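Local coordinates for computational designed protein based on evolution (Synthetic construct, PDB 6JCC), which has no established natural function, being a designed helical protein with a caspase recruitment domain sequence, modelled probably on a natural member of the death-domain superfamily, at residues His1-Thr5 with Tyr93-Glu97; Leu12-Ala17 with Ala56-Ile60; Pro32-Leu37 with Lys65-Glu70. One frame throughout, in Å; residues are numbered along the deposited sequence.

Interaction 1. Residues His1-Thr5 with Tyr93-Glu97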
# COMPACT_ATOMS: atom_id res chain seq x y z
N HIS A 1 0.30 10.18 10.93
CA HIS A 1 -0.70 10.30 9.82
C HIS A 1 -1.87 11.19 10.22
O HIS A 1 -2.12 11.39 11.40
CB HIS A 1 -1.22 8.91 9.40
CG HIS A 1 -1.95 8.18 10.48
ND1 HIS A 1 -3.30 8.35 10.72
CD2 HIS A 1 -1.52 7.29 11.40
CE1 HIS A 1 -3.66 7.60 11.74
NE2 HIS A 1 -2.60 6.95 12.18
N HIS A 2 -2.59 11.70 9.22
CA HIS A 2 -3.81 12.46 9.46
C HIS A 2 -4.88 11.53 10.02
O HIS A 2 -4.85 10.33 9.79
CB HIS A 2 -4.25 13.08 8.13
CG HIS A 2 -5.28 14.15 8.25
ND1 HIS A 2 -6.62 13.88 8.45
CD2 HIS A 2 -5.18 15.50 8.20
CE1 HIS A 2 -7.30 15.01 8.50
NE2 HIS A 2 -6.45 16.01 8.34
N HIS A 3 -5.83 12.09 10.75
CA HIS A 3 -6.97 11.34 11.24
C HIS A 3 -7.72 10.64 10.11
O HIS A 3 -7.88 11.20 9.04
CB HIS A 3 -7.93 12.28 11.95
CG HIS A 3 -9.09 11.59 12.58
ND1 HIS A 3 -10.32 11.51 11.97
CD2 HIS A 3 -9.20 10.92 13.75
CE1 HIS A 3 -11.14 10.83 12.75
NE2 HIS A 3 -10.49 10.46 13.83
N MET A 4 -8.20 9.43 10.35
CA MET A 4 -8.99 8.70 9.36
C MET A 4 -10.36 8.36 9.91
O MET A 4 -10.49 7.97 11.06
CB MET A 4 -8.31 7.39 8.99
CG MET A 4 -6.88 7.50 8.54
SD MET A 4 -6.10 5.88 8.51
CE MET A 4 -6.97 5.22 7.10
N THR A 5 -11.38 8.49 9.06
CA THR A 5 -12.73 8.04 9.38
C THR A 5 -12.86 6.54 9.06
O THR A 5 -12.04 6.00 8.31
CB THR A 5 -13.80 8.81 8.59
OG1 THR A 5 -13.68 8.52 7.19
CG2 THR A 5 -13.69 10.31 8.82
N TYR A 93 -7.27 8.29 -0.53
CA TYR A 93 -7.57 7.73 0.79
C TYR A 93 -6.36 7.54 1.72
O TYR A 93 -6.55 7.22 2.90
CB TYR A 93 -8.34 6.42 0.64
CG TYR A 93 -9.73 6.63 0.06
CD1 TYR A 93 -10.74 7.22 0.82
CD2 TYR A 93 -10.02 6.27 -1.25
CE1 TYR A 93 -12.00 7.43 0.30
CE2 TYR A 93 -11.29 6.47 -1.79
CZ TYR A 93 -12.27 7.05 -1.01
OH TYR A 93 -13.53 7.25 -1.54
N LEU A 94 -5.15 7.76 1.22
CA LEU A 94 -3.97 7.77 2.08
C LEU A 94 -4.05 8.98 3.00
O LEU A 94 -4.20 10.09 2.51
CB LEU A 94 -2.66 7.87 1.29
CG LEU A 94 -2.02 6.58 0.79
CD1 LEU A 94 -0.82 6.91 -0.08
CD2 LEU A 94 -1.60 5.68 1.93
N PRO A 95 -3.93 8.78 4.33
CA PRO A 95 -3.97 9.90 5.25
C PRO A 95 -2.56 10.48 5.49
O PRO A 95 -2.15 10.69 6.63
CB PRO A 95 -4.52 9.26 6.51
CG PRO A 95 -3.85 7.92 6.51
CD PRO A 95 -3.79 7.50 5.06
N LEU A 96 -1.85 10.70 4.39
CA LEU A 96 -0.47 11.13 4.42
C LEU A 96 -0.32 12.25 3.42
O LEU A 96 -1.06 12.31 2.43
CB LEU A 96 0.45 9.98 4.03
CG LEU A 96 0.41 8.74 4.91
CD1 LEU A 96 1.19 7.59 4.30
CD2 LEU A 96 0.95 9.05 6.29
N GLU A 97 0.64 13.12 3.67
CA GLU A 97 0.92 14.24 2.79
C GLU A 97 1.91 13.81 1.71
O GLU A 97 1.54 13.10 0.78
CB GLU A 97 1.46 15.42 3.60

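Interaction 2. Residues Leu12-Ala17 with Ala56-Ile60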
# COMPACT_ATOMS: atom_id res chain seq x y z
N LEU A 12 -9.42 2.49 2.07
CA LEU A 12 -7.98 2.25 1.98
C LEU A 12 -7.69 0.75 1.98
O LEU A 12 -6.91 0.26 1.17
CB LEU A 12 -7.23 2.94 3.12
CG LEU A 12 -5.70 2.77 3.16
CD1 LEU A 12 -5.04 3.15 1.84
CD2 LEU A 12 -5.12 3.58 4.30
N LEU A 13 -8.36 0.02 2.87
CA LEU A 13 -8.24 -1.44 2.91
C LEU A 13 -8.72 -2.09 1.61
O LEU A 13 -8.07 -3.01 1.11
CB LEU A 13 -9.01 -2.02 4.10
CG LEU A 13 -8.38 -1.79 5.47
CD1 LEU A 13 -9.37 -2.15 6.55
CD2 LEU A 13 -7.10 -2.59 5.62
N GLU A 14 -9.83 -1.62 1.06
CA GLU A 14 -10.36 -2.13 -0.20
C GLU A 14 -9.41 -1.89 -1.37
O GLU A 14 -9.23 -2.76 -2.21
CB GLU A 14 -11.72 -1.49 -0.51
N ILE A 15 -8.81 -0.70 -1.41
CA ILE A 15 -7.86 -0.34 -2.47
C ILE A 15 -6.59 -1.18 -2.38
O ILE A 15 -6.10 -1.65 -3.40
CB ILE A 15 -7.53 1.16 -2.46
CG1 ILE A 15 -8.79 1.95 -2.82
CG2 ILE A 15 -6.44 1.51 -3.46
CD1 ILE A 15 -8.84 3.31 -2.19
N LEU A 16 -6.07 -1.35 -1.17
CA LEU A 16 -4.89 -2.20 -0.97
C LEU A 16 -5.17 -3.64 -1.39
O LEU A 16 -4.35 -4.25 -2.07
CB LEU A 16 -4.42 -2.16 0.49
CG LEU A 16 -3.82 -0.83 0.97
CD1 LEU A 16 -3.65 -0.84 2.48
CD2 LEU A 16 -2.50 -0.52 0.29
N ALA A 17 -6.34 -4.17 -1.03
CA ALA A 17 -6.76 -5.51 -1.47
C ALA A 17 -6.88 -5.62 -2.99
O ALA A 17 -6.47 -6.63 -3.57
CB ALA A 17 -8.07 -5.91 -0.80
N ALA A 56 -4.14 -7.00 3.14
CA ALA A 56 -4.36 -5.55 3.29
C ALA A 56 -4.37 -5.11 4.75
O ALA A 56 -3.83 -4.05 5.08
CB ALA A 56 -5.64 -5.13 2.60
N LYS A 57 -4.99 -5.91 5.61
CA LYS A 57 -5.06 -5.62 7.04
C LYS A 57 -3.68 -5.62 7.71
O LYS A 57 -3.45 -4.86 8.65
CB LYS A 57 -6.00 -6.59 7.75
CG LYS A 57 -6.13 -6.40 9.26
CD LYS A 57 -6.58 -5.00 9.68
CE LYS A 57 -8.01 -4.67 9.27
NZ LYS A 57 -9.01 -5.45 10.05
N LYS A 58 -2.78 -6.47 7.25
CA LYS A 58 -1.40 -6.49 7.75
C LYS A 58 -0.59 -5.37 7.07
O LYS A 58 0.18 -4.68 7.73
CB LYS A 58 -0.74 -7.85 7.49
CG LYS A 58 -1.49 -9.05 8.06
CD LYS A 58 -1.37 -9.16 9.57
CE LYS A 58 -2.15 -10.36 10.09
NZ LYS A 58 -1.58 -10.91 11.36
N LEU A 59 -0.79 -5.20 5.77
CA LEU A 59 -0.02 -4.22 4.99
C LEU A 59 -0.28 -2.77 5.40
O LEU A 59 0.64 -1.95 5.37
CB LEU A 59 -0.29 -4.39 3.49
CG LEU A 59 0.55 -3.56 2.51
CD1 LEU A 59 2.04 -3.82 2.68
CD2 LEU A 59 0.13 -3.86 1.08
N ILE A 60 -1.51 -2.46 5.80
CA ILE A 60 -1.88 -1.09 6.17
C ILE A 60 -0.95 -0.48 7.24
O ILE A 60 -0.68 0.72 7.20
CB ILE A 60 -3.37 -0.98 6.60
CG1 ILE A 60 -3.82 0.49 6.64
CG2 ILE A 60 -3.63 -1.67 7.94
CD1 ILE A 60 -5.31 0.67 6.82

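Interaction 3. Residues Pro32-Leu37 with Lys65-Glu70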
# COMPACT_ATOMS: atom_id res chain seq x y z
N PRO A 32 10.25 2.20 -0.48
CA PRO A 32 10.20 1.95 0.96
C PRO A 32 11.01 0.73 1.41
O PRO A 32 11.59 0.75 2.48
CB PRO A 32 8.71 1.75 1.25
CG PRO A 32 7.97 2.21 0.06
CD PRO A 32 8.91 2.44 -1.07
N LEU A 33 11.07 -0.31 0.58
CA LEU A 33 11.91 -1.48 0.88
C LEU A 33 13.40 -1.13 0.92
O LEU A 33 14.11 -1.59 1.81
CB LEU A 33 11.66 -2.63 -0.11
CG LEU A 33 10.34 -3.40 0.08
CD1 LEU A 33 9.97 -4.18 -1.17
CD2 LEU A 33 10.41 -4.33 1.29
N ARG A 34 13.86 -0.31 -0.02
CA ARG A 34 15.25 0.17 -0.00
C ARG A 34 15.57 1.03 1.20
O ARG A 34 16.72 1.14 1.59
CB ARG A 34 15.54 1.03 -1.22
CG ARG A 34 15.56 0.27 -2.51
CD ARG A 34 15.98 1.17 -3.64
NE ARG A 34 15.47 0.64 -4.89
CZ ARG A 34 15.58 1.22 -6.07
NH1 ARG A 34 16.19 2.39 -6.20
NH2 ARG A 34 15.06 0.62 -7.13
N ARG A 35 14.54 1.68 1.75
CA ARG A 35 14.67 2.55 2.91
C ARG A 35 14.28 1.87 4.23
O ARG A 35 14.06 2.54 5.24
CB ARG A 35 13.87 3.83 2.65
CG ARG A 35 14.48 4.64 1.51
CD ARG A 35 13.51 5.58 0.83
NE ARG A 35 13.01 6.61 1.72
CZ ARG A 35 12.81 7.90 1.40
NH1 ARG A 35 12.35 8.71 2.33
NH2 ARG A 35 13.07 8.39 0.18
N GLY A 36 14.22 0.54 4.23
CA GLY A 36 14.04 -0.25 5.45
C GLY A 36 12.67 -0.18 6.11
O GLY A 36 12.58 -0.34 7.33
N LEU A 37 11.61 0.03 5.34
CA LEU A 37 10.24 0.08 5.90
C LEU A 37 9.93 -1.22 6.64
O LEU A 37 9.40 -1.21 7.75
CB LEU A 37 9.21 0.30 4.79
CG LEU A 37 7.74 0.47 5.22
CD1 LEU A 37 7.55 1.78 5.97
CD2 LEU A 37 6.81 0.40 4.02
N LYS A 65 3.15 4.09 7.89
CA LYS A 65 4.49 4.55 8.28
C LYS A 65 5.29 5.17 7.14
O LYS A 65 6.43 5.61 7.35
CB LYS A 65 5.28 3.40 8.92
CG LYS A 65 4.66 2.89 10.21
CD LYS A 65 5.63 2.07 11.04
CE LYS A 65 5.99 0.75 10.38
NZ LYS A 65 6.69 -0.15 11.34
N LEU A 66 4.73 5.24 5.93
CA LEU A 66 5.44 5.82 4.79
C LEU A 66 5.71 7.31 4.99
O LEU A 66 4.85 8.04 5.48
CB LEU A 66 4.64 5.65 3.49
CG LEU A 66 4.39 4.23 2.97
CD1 LEU A 66 3.29 4.25 1.92
CD2 LEU A 66 5.66 3.61 2.40
N SER A 67 6.91 7.74 4.61
CA SER A 67 7.22 9.17 4.53
C SER A 67 6.51 9.74 3.30
O SER A 67 6.05 8.99 2.44
CB SER A 67 8.72 9.38 4.40
OG SER A 67 9.18 9.01 3.11
N PRO A 68 6.42 11.08 3.19
CA PRO A 68 5.79 11.68 2.01
C PRO A 68 6.37 11.22 0.67
O PRO A 68 5.62 10.89 -0.24
CB PRO A 68 6.02 13.18 2.23
CG PRO A 68 5.98 13.32 3.71
CD PRO A 68 6.68 12.10 4.23
N ALA A 69 7.70 11.20 0.56
CA ALA A 69 8.37 10.75 -0.67
C ALA A 69 8.14 9.27 -0.95
O ALA A 69 8.01 8.87 -2.10
CB ALA A 69 9.86 11.04 -0.60
N GLU A 70 8.08 8.47 0.11
CA GLU A 70 7.78 7.04 -0.03
C GLU A 70 6.35 6.82 -0.50
O GLU A 70 6.10 5.95 -1.33
CB GLU A 70 8.01 6.31 1.29
CG GLU A 70 9.48 6.13 1.63
CD GLU A 70 9.73 5.65 3.04
OE1 GLU A 70 8.82 5.68 3.89
OE2 GLU A 70 10.88 5.26 3.31

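Interaction 1. Residues His1-Thr5 with Tyr93-Glu97
Met4 lies against the ring of Pro95, its side chain crossing at a slant: Met4 CG comes to 3.6 Å from Pro95 CB, and SD stands the same distance from Pro95 CG. The chain bend at chi3 (71°) carries CE off toward Leu12 on helix 6-22, and this is the packed side of the contact, with Leu64 touching both Met4 and Pro95. One backbone bond pins the tail in place, from His2 N to Pro95 O at 2.8 Å. Pro95 itself is the centre of an inverse gamma turn that follows the end of helix 84-93, while Thr5, on the other chain end, is the N-cap of helix 6-22; in this six-helix bundle with a caspase recruitment domain sequence, the contact joins the tail before helix 6-22 to the one after helix 84-93. Toward solvent the arrangement is looser. His1 CB touches Pro95 O at 3.4 Å and Leu96 CD2 at 3.8 Å, and the His1 ring leads away to donate from ND1 to His2 O at 2.7 Å, the donor standing 45° above the carbonyl plane. His2 likewise turns outward: with CG anti to the backbone N (chi1 -166°), its ring leaves Pro95 behind and ND1 reaches His3 O along a lone pair at 3.0 Å.

Interaction 2. Residues Leu12-Ala17 with Ala56-Ile60
Leu13 and Ile60 meet at about a right angle, Leu13 CD2 lying 3.9 Å from Ile60 CD1. Leu13 CD2 also rests 3.6 Å from Ala56 O, while Leu13 CD1 touches Lys57 CE at 3.9 Å. Lys57 gets there by folding: its chain bends at chi2, chi3 and chi4, bringing CE obliquely against Leu13 at the exposed border. Leu16 also crosses Ile60 at roughly a right angle, its CD1 4.1 Å from Ile60 CB, and its CB packs against Ala56 CB. Ile60, with CG1 anti to the backbone N (chi1 -166°), extends CD1 between Leu12 and Leu13, Leu12 CD2 approaching it obliquely at 3.9 Å. Shortening Leu13 to an alanine would probably open a gap beside Ile60 CD1 and leave Lys57 CE without its apolar partner. The backbones come nearest where Ala17 CA and Ala56 CA stand 5.3 Å apart, and Ala56 CB lies 3.6 Å from Leu13 O. The axes of segments 12-17 and 56-60 pass 9.2 Å apart, their N-to-C directions 110° apart, with no hydrogen bond between them. Leu90 of helix 84-93 touches Leu12, and Val46 and Leu29 touch Leu59. This pair crosses steeply, and its apolar packing between the first and fourth of six helices is consistent with the death-fold bundle of a caspase recruitment domain.

Interaction 3. Residues Pro32-Leu37 with Lys65-Glu70
Arg35 runs its CG anti to the carbonyl carbon and then bends at chi3 (63°), which swings its guanidinium across the side chain of Glu70. Glu70 comes to meet it extended beyond CG, and the two cross at a slant, with the guanidinium and carboxylate planes 59° apart. The aliphatic CG of Glu70 lies over one face of the guanidinium, toward its rim, while Arg35 NE gives a weak hydrogen bond to Glu70 OE2 at 3.0 Å, bent to 124°, as part of a salt bridge. Glu70's other oxygen looks back to its own helix start: Ser67 N donates to OE1 at 2.9 Å, almost straight, meeting it on the anti side and well out of the carboxylate plane. Ser67 OG returns the favour by accepting from Glu70 N at 3.2 Å, and the pair makes the capping box that opens helix 68-80. Across from it, helix 30-34 ends in a Schellman motif, with Gly36 at positive phi as C-prime residue and Leu37 N bonded to Pro32 O at 2.9 Å. The apolar half of the contact lies beside the ion pair. Leu66 CD2 is its hub, reached by Pro32 CG at 3.6 Å and by Leu37 CD2 at 3.8 Å, and Leu96 leans on Leu66 from the C-terminal tail. Glu31 adds a long, weak ion pair to Arg35 NH2. The carboxylate of Glu70 thus serves two ends at once: one oxygen is held by the Ser67 N-H at the helix start, the other by the weaker, bent bond within the arginine salt bridge, and both positive influences would be expected to favour its charged form while limiting its rotation.

Starting at the N terminus, the tail 1-5 enters interaction 1 at once and has to wait for residues 93-97 to complete it, so this contact closes a loop of nearly the whole chain and brings both ends together. Interactions 2 and 3 both fall within that loop. Helix 6-22 opens interaction 2, helix 30-34 opens interaction 3, then helix 52-63 closes the former and the start of helix 68-80 the latter: the two cross along the chain. They lie on opposite sides of the centre without touching, about 17 Å apart between centres. Interaction 1 touches interaction 2 where Tyr93 packs on Ile15, and touches interaction 3 through its C-terminal tail.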